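Local coordinates for leucine--trna ligase (PDB 5AH5), which probably catalyses the ATP-dependent joining of leucine to tRNA(Leu), as a class I aminoacyl-tRNA synthetase, and carries an editing domain, at residues A166-V169 with G174-S177; L201-S206 with I540-H545; N216-W221 with H533-R538. All blocks are in the same frame, centred on the assembly; numbering follows the deposited sequence.

Contact 1. Residues A166-V169 with G174-S177; sequences AEQV and GWRS
Gln168 and Trp175 carry most of this contact. Trp175 N donates to Gln168 O at 2.8 Å. The N-H is bent away from the line to the oxygen, at 135°. Next to this bond, Val169 and Gly174 face each other as an antiparallel, non-hydrogen-bonded pair with their CA atoms 5.0 Å apart. Together they form the neck of a short hairpin. Trp175 holds CG opposite its own backbone N (chi1 176°), which carries the indole obliquely across the Gln168 side chain. The two CB atoms, of Gln168 and Trp175, are 3.7 Å apart. Farther out, Gln168 NE2 comes to 3.5 Å from Trp175 CE3, with the amide and ring planes turned 41° against each other. The amide is fixed from outside: OE1 accepts from Ala165 N, and NE2 donates to Asp488. Arg176 folds back so that its CD sits 3.6 Å above the plane of the Trp175 ring, over the centre of one face. The indole stays about 7 Å from the bound leucyl-adenylate analogue, nearest atoms. Around the hairpin, helix 489-492 brings Thr489 and Phe490 to the indole, helix 82-91 adds Pro83, and Tyr155 of strand 153-157 packs against Ala166 and Val169.

Contact 2. Residues L201-S206 with I540-H545; sequences LDDLES and ITKVLH
Asp203 and Lys542 form a salt bridge, with Lys542 NZ 2.8 Å from Asp203 OD2. The ammonium sits at the anti lone pair of OD2, the one turned away from the other carboxylate oxygen. The side chains arrive from opposite directions and meet at their charged ends. Lys542 CE also comes close, 3.3 Å from Asp203 OD2. Lys542 is stretched out as far as CE, then bends at its last torsion (chi4 -52°), and this turn presents NZ to the acid. The same NZ forms salt bridges to Asp553 and Glu554, on the connection from helix 533-546 to strand 556-560. Three carboxylates thus surround one ammonium, which probably keeps the lysine charged and offsets the closeness of Asp203 and Asp553.

Lys542 belongs to helix 533-546, which follows strand 520-524 and leads to strand 556-560, which lies parallel beside strand 520-524. This is a beta-alpha-beta crossover of the nucleotide-binding fold that forms the class I catalytic domain. On the other side, Asp203 belongs to segment 201-206, which keeps helical backbone angles throughout. Its carbonyl oxygen has two donors: Ser206 N at 3.1 Å and Ser206 OG at 2.9 Å from Asp203 O. The hydroxyl lies in the carbonyl plane, on a lone pair.

The backbones stay well apart, with 10.6 Å between the CA atoms of Asp203 and Lys542. Beyond the ion pair, Arg199 and Leu200 touch the Lys542 side chain, while Leu201 and Leu204 turn to helix 212-222, where both meet Arg219 and Leu204 also meets Gln218.

Contact 3. Residues N216-W221 with H533-R538; sequences NIQRNW and HLIYSR. With LSS (5'-O-(L-leucylsulfamoyl)adenosine), chain I; nucleotides of chain D.
The flat amide of Gln218 meets the edge of the Arg538 guanidinium, the planes 28° apart. Arg538 NH1 donates to Gln218 OE1 at 2.8 Å, nearly in line with the C=O bond. The kink of Arg538 at chi3 (60°) swings the guanidinium back to this oxygen. At the other end, Gln218 NE2 makes a hydrogen bond to Ala530 O and a weak one to Leu534 O, 3.1 Å away. With both ends held, the amide has a fixed orientation. The His533 ring has a leucyl methyl of the adenylate analogue, C11, on one face, 3.6 Å above its plane. Ser537 OG lies at the opposite face.

These residues join helix 212-222 to the start of helix 533-546, part of the class I catalytic fold. The short segments cross at -75°, their axes 11.2 Å apart. His533 lines the pocket of the bound analogue, and its NE2 is hydrogen-bonded to Tyr523 OH. Ile535 packs along the Gln218 side chain, the two running in opposite directions, with Ile535 CD1 3.5 Å from Gln218 CD. On the far side of helix 212-222, Asn216 OD1 accepts a hydrogen bond from the O2' of C3 of the tRNA, at 2.7 Å.

Along the chain, contact 1 closes first, as a local hairpin. Contacts 2 and 3 then bring residues 201-206 and 216-221 to helix 533-546 from more than 300 positions away, the pairing of contact 3 lying within that of contact 2. Contacts 2 and 3 share this helix, and their centres are about 10 Å apart. Leu204 of contact 2 packs on Gln218 and Arg538 of contact 3. Contact 1 lies about 15 Å from contact 3 and about 24 Å from contact 2, centre to centre. Glu167 links it to contact 3, with hydrogen bonds to Tyr536 and Trp221. The start of helix 533-546 thus connects the leucine pocket to tRNA-binding helix 212-222.

Contact 1. Residues A166-V169 with G174-S177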
loop_
_atom_site.group_PDB
_atom_site.type_symbol
_atom_site.label_atom_id
_atom_site.label_comp_id
_atom_site.label_asym_id
_atom_site.label_seq_id
_atom_site.Cartn_x
_atom_site.Cartn_y
_atom_site.Cartn_z
ATOM N N ALA B 166 2.691 -5.362 17.968
ATOM C CA ALA B 166 1.520 -6.230 17.818
ATOM C C ALA B 166 1.278 -6.533 16.322
ATOM O O ALA B 166 0.829 -7.624 15.975
ATOM C CB ALA B 166 0.298 -5.592 18.448
ATOM N N GLU B 167 1.644 -5.612 15.430
ATOM C CA GLU B 167 1.341 -5.780 13.988
ATOM C C GLU B 167 2.278 -6.756 13.383
ATOM O O GLU B 167 1.947 -7.321 12.320
ATOM C CB GLU B 167 1.428 -4.444 13.242
ATOM C CG GLU B 167 0.388 -3.402 13.630
ATOM C CD GLU B 167 0.428 -2.865 15.031
ATOM O OE1 GLU B 167 1.558 -2.731 15.638
ATOM O OE2 GLU B 167 -0.697 -2.545 15.528
ATOM N N GLN B 168 3.434 -7.025 14.064
ATOM C CA GLN B 168 4.425 -7.970 13.579
ATOM C C GLN B 168 4.268 -9.369 14.183
ATOM O O GLN B 168 5.127 -10.232 14.040
ATOM C CB GLN B 168 5.847 -7.432 13.831
ATOM C CG GLN B 168 6.226 -6.176 13.054
ATOM C CD GLN B 168 7.455 -5.482 13.688
ATOM O OE1 GLN B 168 7.427 -5.134 14.861
ATOM N NE2 GLN B 168 8.487 -5.263 12.911
ATOM N N VAL B 169 3.140 -9.589 14.804
ATOM C CA VAL B 169 2.749 -10.891 15.280
ATOM C C VAL B 169 1.628 -11.364 14.353
ATOM O O VAL B 169 0.565 -10.754 14.302
ATOM C CB VAL B 169 2.200 -10.767 16.708
ATOM C CG1 VAL B 169 1.573 -12.086 17.150
ATOM C CG2 VAL B 169 3.323 -10.335 17.655
ATOM N N GLY B 174 6.094 -14.675 14.865
ATOM C CA GLY B 174 6.880 -13.505 14.521
ATOM C C GLY B 174 6.904 -13.277 13.014
ATOM O O GLY B 174 7.062 -14.227 12.240
ATOM N N TRP B 175 6.746 -12.006 12.648
ATOM C CA TRP B 175 6.725 -11.527 11.267
ATOM C C TRP B 175 7.729 -12.192 10.318
ATOM O O TRP B 175 7.423 -12.556 9.164
ATOM C CB TRP B 175 6.993 -9.995 11.365
ATOM C CG TRP B 175 7.103 -9.283 10.125
ATOM C CD1 TRP B 175 6.269 -9.393 9.027
ATOM C CD2 TRP B 175 8.071 -8.290 9.802
ATOM N NE1 TRP B 175 6.690 -8.536 8.035
ATOM C CE2 TRP B 175 7.786 -7.840 8.485
ATOM C CE3 TRP B 175 9.135 -7.718 10.497
ATOM C CZ2 TRP B 175 8.550 -6.871 7.854
ATOM C CZ3 TRP B 175 9.893 -6.762 9.880
ATOM C CH2 TRP B 175 9.604 -6.337 8.572
ATOM N N ARG B 176 8.955 -12.334 10.777
ATOM C CA ARG B 176 9.998 -12.877 9.930
ATOM C C ARG B 176 10.402 -14.305 10.351
ATOM O O ARG B 176 10.818 -15.075 9.512
ATOM C CB ARG B 176 11.260 -11.992 9.970
ATOM C CG ARG B 176 11.048 -10.532 9.622
ATOM C CD ARG B 176 10.610 -10.327 8.184
ATOM N NE ARG B 176 11.640 -10.703 7.209
ATOM C CZ ARG B 176 11.602 -10.330 5.932
ATOM N NH1 ARG B 176 10.566 -9.602 5.471
ATOM N NH2 ARG B 176 12.577 -10.691 5.085
ATOM N N SER B 177 10.396 -14.601 11.647
ATOM C CA SER B 177 10.917 -15.886 12.120
ATOM C C SER B 177 9.929 -17.053 11.870
ATOM O O SER B 177 10.346 -18.178 11.609
ATOM C CB SER B 177 11.165 -15.790 13.602
ATOM O OG SER B 177 9.980 -15.499 14.300
#

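Contact 2. Residues L201-S206 with I540-H545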
loop_
_atom_site.group_PDB
_atom_site.type_symbol
_atom_site.label_atom_id
_atom_site.label_comp_id
_atom_site.label_asym_id
_atom_site.label_seq_id
_atom_site.Cartn_x
_atom_site.Cartn_y
_atom_site.Cartn_z
ATOM N N LEU B 201 -9.828 5.377 12.309
ATOM C CA LEU B 201 -11.014 4.600 12.002
ATOM C C LEU B 201 -12.012 5.436 11.179
ATOM O O LEU B 201 -12.370 5.042 10.094
ATOM C CB LEU B 201 -11.643 4.113 13.309
ATOM C CG LEU B 201 -12.846 3.194 13.229
ATOM C CD1 LEU B 201 -12.594 2.011 12.294
ATOM C CD2 LEU B 201 -13.201 2.726 14.630
ATOM N N ASP B 202 -12.396 6.614 11.671
ATOM C CA ASP B 202 -13.361 7.470 10.970
ATOM C C ASP B 202 -12.874 8.052 9.619
ATOM O O ASP B 202 -13.706 8.285 8.712
ATOM C CB ASP B 202 -13.830 8.615 11.884
ATOM C CG ASP B 202 -14.466 8.117 13.229
ATOM O OD1 ASP B 202 -14.786 6.914 13.364
ATOM O OD2 ASP B 202 -14.619 8.956 14.157
ATOM N N ASP B 203 -11.567 8.327 9.476
ATOM C CA ASP B 203 -11.065 8.899 8.230
ATOM C C ASP B 203 -10.974 7.869 7.112
ATOM O O ASP B 203 -10.805 8.262 5.969
ATOM C CB ASP B 203 -9.722 9.635 8.390
ATOM C CG ASP B 203 -9.791 10.807 9.366
ATOM O OD1 ASP B 203 -10.917 11.252 9.724
ATOM O OD2 ASP B 203 -8.694 11.278 9.795
ATOM N N LEU B 204 -11.104 6.570 7.416
ATOM C CA LEU B 204 -11.331 5.558 6.378
ATOM C C LEU B 204 -12.527 5.844 5.451
ATOM O O LEU B 204 -12.466 5.513 4.255
ATOM C CB LEU B 204 -11.515 4.168 6.971
ATOM C CG LEU B 204 -10.230 3.602 7.604
ATOM C CD1 LEU B 204 -10.574 2.479 8.537
ATOM C CD2 LEU B 204 -9.248 3.143 6.576
ATOM N N GLU B 205 -13.596 6.428 5.989
ATOM C CA GLU B 205 -14.764 6.780 5.164
ATOM C C GLU B 205 -14.400 7.767 4.030
ATOM O O GLU B 205 -15.007 7.705 2.976
ATOM C CB GLU B 205 -15.905 7.359 6.013
ATOM C CG GLU B 205 -16.637 6.336 6.888
ATOM C CD GLU B 205 -17.629 6.986 7.876
ATOM O OE1 GLU B 205 -18.647 7.605 7.439
ATOM O OE2 GLU B 205 -17.393 6.874 9.106
ATOM N N SER B 206 -13.402 8.635 4.233
ATOM C CA SER B 206 -12.999 9.603 3.206
ATOM C C SER B 206 -12.030 9.053 2.122
ATOM O O SER B 206 -11.812 9.723 1.113
ATOM C CB SER B 206 -12.417 10.865 3.856
ATOM O OG SER B 206 -11.124 10.633 4.409
ATOM N N ILE B 540 1.369 8.332 11.329
ATOM C CA ILE B 540 2.481 9.290 11.494
ATOM C C ILE B 540 2.171 10.541 10.683
ATOM O O ILE B 540 2.605 11.637 11.067
ATOM C CB ILE B 540 3.864 8.630 11.199
ATOM C CG1 ILE B 540 4.241 7.705 12.362
ATOM C CG2 ILE B 540 4.998 9.605 10.920
ATOM C CD1 ILE B 540 4.341 8.367 13.706
ATOM N N THR B 541 1.355 10.402 9.622
ATOM C CA THR B 541 0.963 11.574 8.822
ATOM C C THR B 541 0.084 12.515 9.637
ATOM O O THR B 541 0.305 13.727 9.681
ATOM C CB THR B 541 0.381 11.131 7.476
ATOM O OG1 THR B 541 1.423 10.451 6.739
ATOM C CG2 THR B 541 -0.129 12.362 6.645
ATOM N N LYS B 542 -0.837 11.942 10.390
ATOM C CA LYS B 542 -1.695 12.726 11.261
ATOM C C LYS B 542 -0.897 13.387 12.378
ATOM O O LYS B 542 -1.100 14.539 12.708
ATOM C CB LYS B 542 -2.795 11.815 11.820
ATOM C CG LYS B 542 -3.683 11.242 10.684
ATOM C CD LYS B 542 -4.893 10.532 11.200
ATOM C CE LYS B 542 -5.728 9.866 10.096
ATOM N NZ LYS B 542 -6.091 10.800 8.981
ATOM N N VAL B 543 0.012 12.647 12.968
ATOM C CA VAL B 543 0.884 13.191 14.006
ATOM C C VAL B 543 1.657 14.385 13.437
ATOM O O VAL B 543 1.622 15.453 14.021
ATOM C CB VAL B 543 1.842 12.109 14.591
ATOM C CG1 VAL B 543 2.883 12.755 15.495
ATOM C CG2 VAL B 543 1.059 11.097 15.366
ATOM N N LEU B 544 2.314 14.211 12.288
ATOM C CA LEU B 544 3.104 15.274 11.725
ATOM C C LEU B 544 2.261 16.454 11.262
ATOM O O LEU B 544 2.724 17.611 11.290
ATOM C CB LEU B 544 4.016 14.762 10.564
ATOM C CG LEU B 544 5.050 13.688 10.943
ATOM C CD1 LEU B 544 5.682 13.069 9.695
ATOM C CD2 LEU B 544 6.117 14.258 11.883
ATOM N N HIS B 545 1.040 16.172 10.828
ATOM C CA HIS B 545 0.057 17.215 10.508
ATOM C C HIS B 545 -0.212 18.041 11.769
ATOM O O HIS B 545 0.130 19.233 11.826
ATOM C CB HIS B 545 -1.223 16.575 9.949
ATOM C CG HIS B 545 -2.326 17.534 9.643
ATOM N ND1 HIS B 545 -3.645 17.145 9.611
ATOM C CD2 HIS B 545 -2.320 18.850 9.341
ATOM C CE1 HIS B 545 -4.405 18.180 9.297
ATOM N NE2 HIS B 545 -3.623 19.224 9.121
#

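Contact 3. Residues N216-W221 with H533-R538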
loop_
_atom_site.group_PDB
_atom_site.type_symbol
_atom_site.label_atom_id
_atom_site.label_comp_id
_atom_site.label_asym_id
_atom_site.label_seq_id
_atom_site.Cartn_x
_atom_site.Cartn_y
_atom_site.Cartn_z
ATOM N N ASN B 216 -11.523 -2.165 5.210
ATOM C CA ASN B 216 -12.188 -3.063 6.120
ATOM C C ASN B 216 -11.140 -3.839 6.947
ATOM O O ASN B 216 -11.345 -4.074 8.080
ATOM C CB ASN B 216 -13.081 -4.074 5.360
ATOM C CG ASN B 216 -13.779 -5.062 6.307
ATOM O OD1 ASN B 216 -14.641 -4.671 7.079
ATOM N ND2 ASN B 216 -13.351 -6.291 6.309
ATOM N N ILE B 217 -10.037 -4.251 6.362
ATOM C CA ILE B 217 -8.968 -4.904 7.152
ATOM C C ILE B 217 -8.448 -3.967 8.272
ATOM O O ILE B 217 -8.262 -4.399 9.446
ATOM C CB ILE B 217 -7.862 -5.430 6.237
ATOM C CG1 ILE B 217 -8.387 -6.615 5.416
ATOM C CG2 ILE B 217 -6.669 -5.935 7.034
ATOM C CD1 ILE B 217 -7.492 -6.977 4.243
ATOM N N GLN B 218 -8.326 -2.675 7.960
ATOM C CA GLN B 218 -7.914 -1.711 8.975
ATOM C C GLN B 218 -8.975 -1.483 10.043
ATOM O O GLN B 218 -8.658 -1.284 11.210
ATOM C CB GLN B 218 -7.453 -0.386 8.354
ATOM C CG GLN B 218 -6.129 -0.495 7.577
ATOM C CD GLN B 218 -5.421 0.849 7.331
ATOM O OE1 GLN B 218 -5.938 1.932 7.634
ATOM N NE2 GLN B 218 -4.224 0.766 6.769
ATOM N N ARG B 219 -10.239 -1.467 9.643
ATOM C CA ARG B 219 -11.375 -1.312 10.570
ATOM C C ARG B 219 -11.358 -2.414 11.638
ATOM O O ARG B 219 -11.526 -2.150 12.823
ATOM C CB ARG B 219 -12.688 -1.337 9.737
ATOM C CG ARG B 219 -14.014 -1.217 10.472
ATOM C CD ARG B 219 -15.180 -0.795 9.540
ATOM N NE ARG B 219 -15.115 0.633 9.119
ATOM C CZ ARG B 219 -14.808 1.109 7.891
ATOM N NH1 ARG B 219 -14.540 0.302 6.844
ATOM N NH2 ARG B 219 -14.783 2.434 7.690
ATOM N N ASN B 220 -11.122 -3.642 11.204
ATOM C CA ASN B 220 -11.045 -4.783 12.093
ATOM C C ASN B 220 -9.770 -4.788 12.938
ATOM O O ASN B 220 -9.786 -5.341 14.028
ATOM C CB ASN B 220 -11.014 -6.086 11.302
ATOM C CG ASN B 220 -12.322 -6.389 10.559
ATOM O OD1 ASN B 220 -13.376 -5.822 10.833
ATOM N ND2 ASN B 220 -12.231 -7.298 9.605
ATOM N N TRP B 221 -8.655 -4.269 12.410
ATOM C CA TRP B 221 -7.417 -4.170 13.204
ATOM C C TRP B 221 -7.570 -3.189 14.364
ATOM O O TRP B 221 -7.209 -3.497 15.503
ATOM C CB TRP B 221 -6.231 -3.785 12.347
ATOM C CG TRP B 221 -4.969 -3.904 13.078
ATOM C CD1 TRP B 221 -4.261 -2.891 13.670
ATOM C CD2 TRP B 221 -4.255 -5.112 13.340
ATOM N NE1 TRP B 221 -3.135 -3.411 14.278
ATOM C CE2 TRP B 221 -3.106 -4.766 14.077
ATOM C CE3 TRP B 221 -4.456 -6.461 12.993
ATOM C CZ2 TRP B 221 -2.190 -5.723 14.507
ATOM C CZ3 TRP B 221 -3.557 -7.401 13.408
ATOM C CH2 TRP B 221 -2.423 -7.042 14.159
ATOM N N HIS B 533 2.668 -1.159 7.313
ATOM C CA HIS B 533 3.064 0.168 6.874
ATOM C C HIS B 533 1.859 1.092 6.579
ATOM O O HIS B 533 1.907 2.290 6.897
ATOM C CB HIS B 533 4.024 0.052 5.701
ATOM C CG HIS B 533 4.103 1.278 4.822
ATOM N ND1 HIS B 533 4.757 2.427 5.202
ATOM C CD2 HIS B 533 3.699 1.489 3.537
ATOM C CE1 HIS B 533 4.702 3.315 4.216
ATOM N NE2 HIS B 533 4.044 2.782 3.202
ATOM N N LEU B 534 0.745 0.540 6.062
ATOM C CA LEU B 534 -0.427 1.352 5.722
ATOM C C LEU B 534 -1.158 1.809 6.965
ATOM O O LEU B 534 -1.860 2.786 6.912
ATOM C CB LEU B 534 -1.386 0.563 4.758
ATOM C CG LEU B 534 -0.797 0.243 3.366
ATOM C CD1 LEU B 534 -1.601 -0.743 2.526
ATOM C CD2 LEU B 534 -0.543 1.551 2.593
ATOM N N ILE B 535 -1.038 1.122 8.107
ATOM C CA ILE B 535 -1.542 1.732 9.352
ATOM C C ILE B 535 -0.563 2.775 9.848
ATOM O O ILE B 535 -0.944 3.876 10.153
ATOM C CB ILE B 535 -1.675 0.726 10.491
ATOM C CG1 ILE B 535 -2.867 -0.173 10.244
ATOM C CG2 ILE B 535 -1.876 1.451 11.839
ATOM C CD1 ILE B 535 -4.200 0.463 10.570
ATOM N N TYR B 536 0.701 2.379 10.029
ATOM C CA TYR B 536 1.676 3.300 10.661
ATOM C C TYR B 536 1.855 4.651 9.912
ATOM O O TYR B 536 1.914 5.693 10.524
ATOM C CB TYR B 536 3.021 2.607 10.752
ATOM C CG TYR B 536 3.093 1.367 11.633
ATOM C CD1 TYR B 536 2.555 1.342 12.911
ATOM C CD2 TYR B 536 3.707 0.243 11.177
ATOM C CE1 TYR B 536 2.619 0.182 13.707
ATOM C CE2 TYR B 536 3.843 -0.897 11.968
ATOM C CZ TYR B 536 3.297 -0.926 13.220
ATOM O OH TYR B 536 3.439 -2.085 13.915
ATOM N N SER B 537 2.012 4.584 8.588
ATOM C CA SER B 537 2.101 5.753 7.688
ATOM C C SER B 537 0.896 6.697 7.813
ATOM O O SER B 537 1.061 7.937 7.828
ATOM C CB SER B 537 2.250 5.276 6.225
ATOM O OG SER B 537 1.095 4.550 5.798
ATOM N N ARG B 538 -0.319 6.139 7.909
ATOM C CA ARG B 538 -1.461 7.015 8.124
ATOM C C ARG B 538 -1.348 7.652 9.510
ATOM O O ARG B 538 -1.607 8.843 9.671
ATOM C CB ARG B 538 -2.792 6.289 7.954
ATOM C CG ARG B 538 -3.019 5.748 6.544
ATOM C CD ARG B 538 -4.338 4.952 6.504
ATOM N NE ARG B 538 -5.416 5.885 6.880
ATOM C CZ ARG B 538 -6.346 5.703 7.819
ATOM N NH1 ARG B 538 -6.497 4.551 8.470
ATOM N NH2 ARG B 538 -7.187 6.703 8.069
HETATM C C1 LSS I . 8.598 -3.966 1.480
HETATM N N1 LSS I . 4.601 -10.048 -6.449
HETATM O O1 LSS I . 7.583 -4.621 1.558
HETATM S S1 LSS I . 9.582 -5.487 -0.191
HETATM C C2 LSS I . 4.119 -8.807 -6.427
HETATM N N2 LSS I . 9.612 -4.285 0.696
HETATM O O2 LSS I . 4.271 -6.056 -2.329
HETATM N N3 LSS I . 4.646 -7.826 -5.662
HETATM O O3 LSS I . 4.815 -3.377 -2.688
HETATM C C4 LSS I . 5.718 -8.120 -4.888
HETATM N N4 LSS I . 10.144 -2.234 2.403
HETATM O O4 LSS I . 7.316 -5.151 -3.903
HETATM C C5 LSS I . 6.208 -9.417 -4.804
HETATM O O5 LSS I . 8.410 -5.280 -1.255
HETATM C C6 LSS I . 5.618 -10.398 -5.583
HETATM N N6 LSS I . 6.133 -11.654 -5.551
HETATM C C7 LSS I . 7.666 -0.402 2.849
HETATM N N7 LSS I . 7.236 -9.415 -3.916
HETATM C C8 LSS I . 7.352 -8.156 -3.412
HETATM C C9 LSS I . 7.740 -1.657 1.976
HETATM N N9 LSS I . 6.437 -7.370 -4.038
HETATM C CA LSS I . 8.753 -2.754 2.353
HETATM C C10 LSS I . 7.077 -0.782 4.217
HETATM C C11 LSS I . 6.848 0.688 2.069
HETATM O O1A LSS I . 9.302 -6.812 0.379
HETATM C C21 LSS I . 6.162 -5.967 -3.798
HETATM C C22 LSS I . 5.627 -5.726 -2.430
HETATM C C23 LSS I . 5.893 -4.233 -2.220
HETATM C C24 LSS I . 7.170 -4.059 -3.017
HETATM C C25 LSS I . 8.426 -4.172 -2.151
HETATM O O2A LSS I . 10.759 -5.576 -1.029
ATOM P P C D 4 -20.021 -6.362 6.306
ATOM O OP1 C D 4 -20.918 -5.209 6.030
ATOM O OP2 C D 4 -20.543 -7.750 6.335
ATOM O "O5'" C D 4 -18.878 -6.472 5.200
ATOM C "C5'" C D 4 -17.968 -5.381 4.992
ATOM C "C4'" C D 4 -16.697 -5.864 4.333
ATOM O "O4'" C D 4 -16.111 -6.999 5.032
ATOM C "C3'" C D 4 -16.854 -6.393 2.923
ATOM O "O3'" C D 4 -17.047 -5.331 2.013
ATOM C "C2'" C D 4 -15.526 -7.101 2.738
ATOM O "O2'" C D 4 -14.451 -6.226 2.440
ATOM C "C1'" C D 4 -15.398 -7.797 4.094
ATOM N N1 C D 4 -15.947 -9.166 4.103
ATOM C C2 C D 4 -15.273 -10.145 3.375
ATOM O O2 C D 4 -14.265 -9.825 2.727
ATOM N N3 C D 4 -15.733 -11.418 3.391
ATOM C C4 C D 4 -16.826 -11.724 4.094
ATOM N N4 C D 4 -17.235 -12.996 4.084
ATOM C C5 C D 4 -17.541 -10.744 4.841
ATOM C C6 C D 4 -17.066 -9.491 4.826
ATOM P P C D 3 -21.798 -9.007 11.243
ATOM O OP1 C D 3 -22.746 -7.867 11.325
ATOM O OP2 C D 3 -22.227 -10.311 10.665
ATOM O "O5'" C D 3 -20.512 -8.514 10.446
ATOM C "C5'" C D 3 -20.025 -7.174 10.628
ATOM C "C4'" C D 3 -18.682 -6.999 9.962
ATOM O "O4'" C D 3 -17.766 -8.065 10.354
ATOM C "C3'" C D 3 -18.635 -7.102 8.447
ATOM O "O3'" C D 3 -19.233 -6.045 7.695
ATOM C "C2'" C D 3 -17.138 -7.219 8.246
ATOM O "O2'" C D 3 -16.472 -6.011 8.538
ATOM C "C1'" C D 3 -16.792 -8.242 9.330
ATOM N N1 C D 3 -16.824 -9.642 8.845
ATOM C C2 C D 3 -15.780 -10.080 8.019
ATOM O O2 C D 3 -14.865 -9.284 7.731
ATOM N N3 C D 3 -15.785 -11.360 7.567
ATOM C C4 C D 3 -16.794 -12.176 7.883
ATOM C C5 C D 3 -17.876 -11.751 8.708
ATOM C C6 C D 3 -17.853 -10.488 9.162
#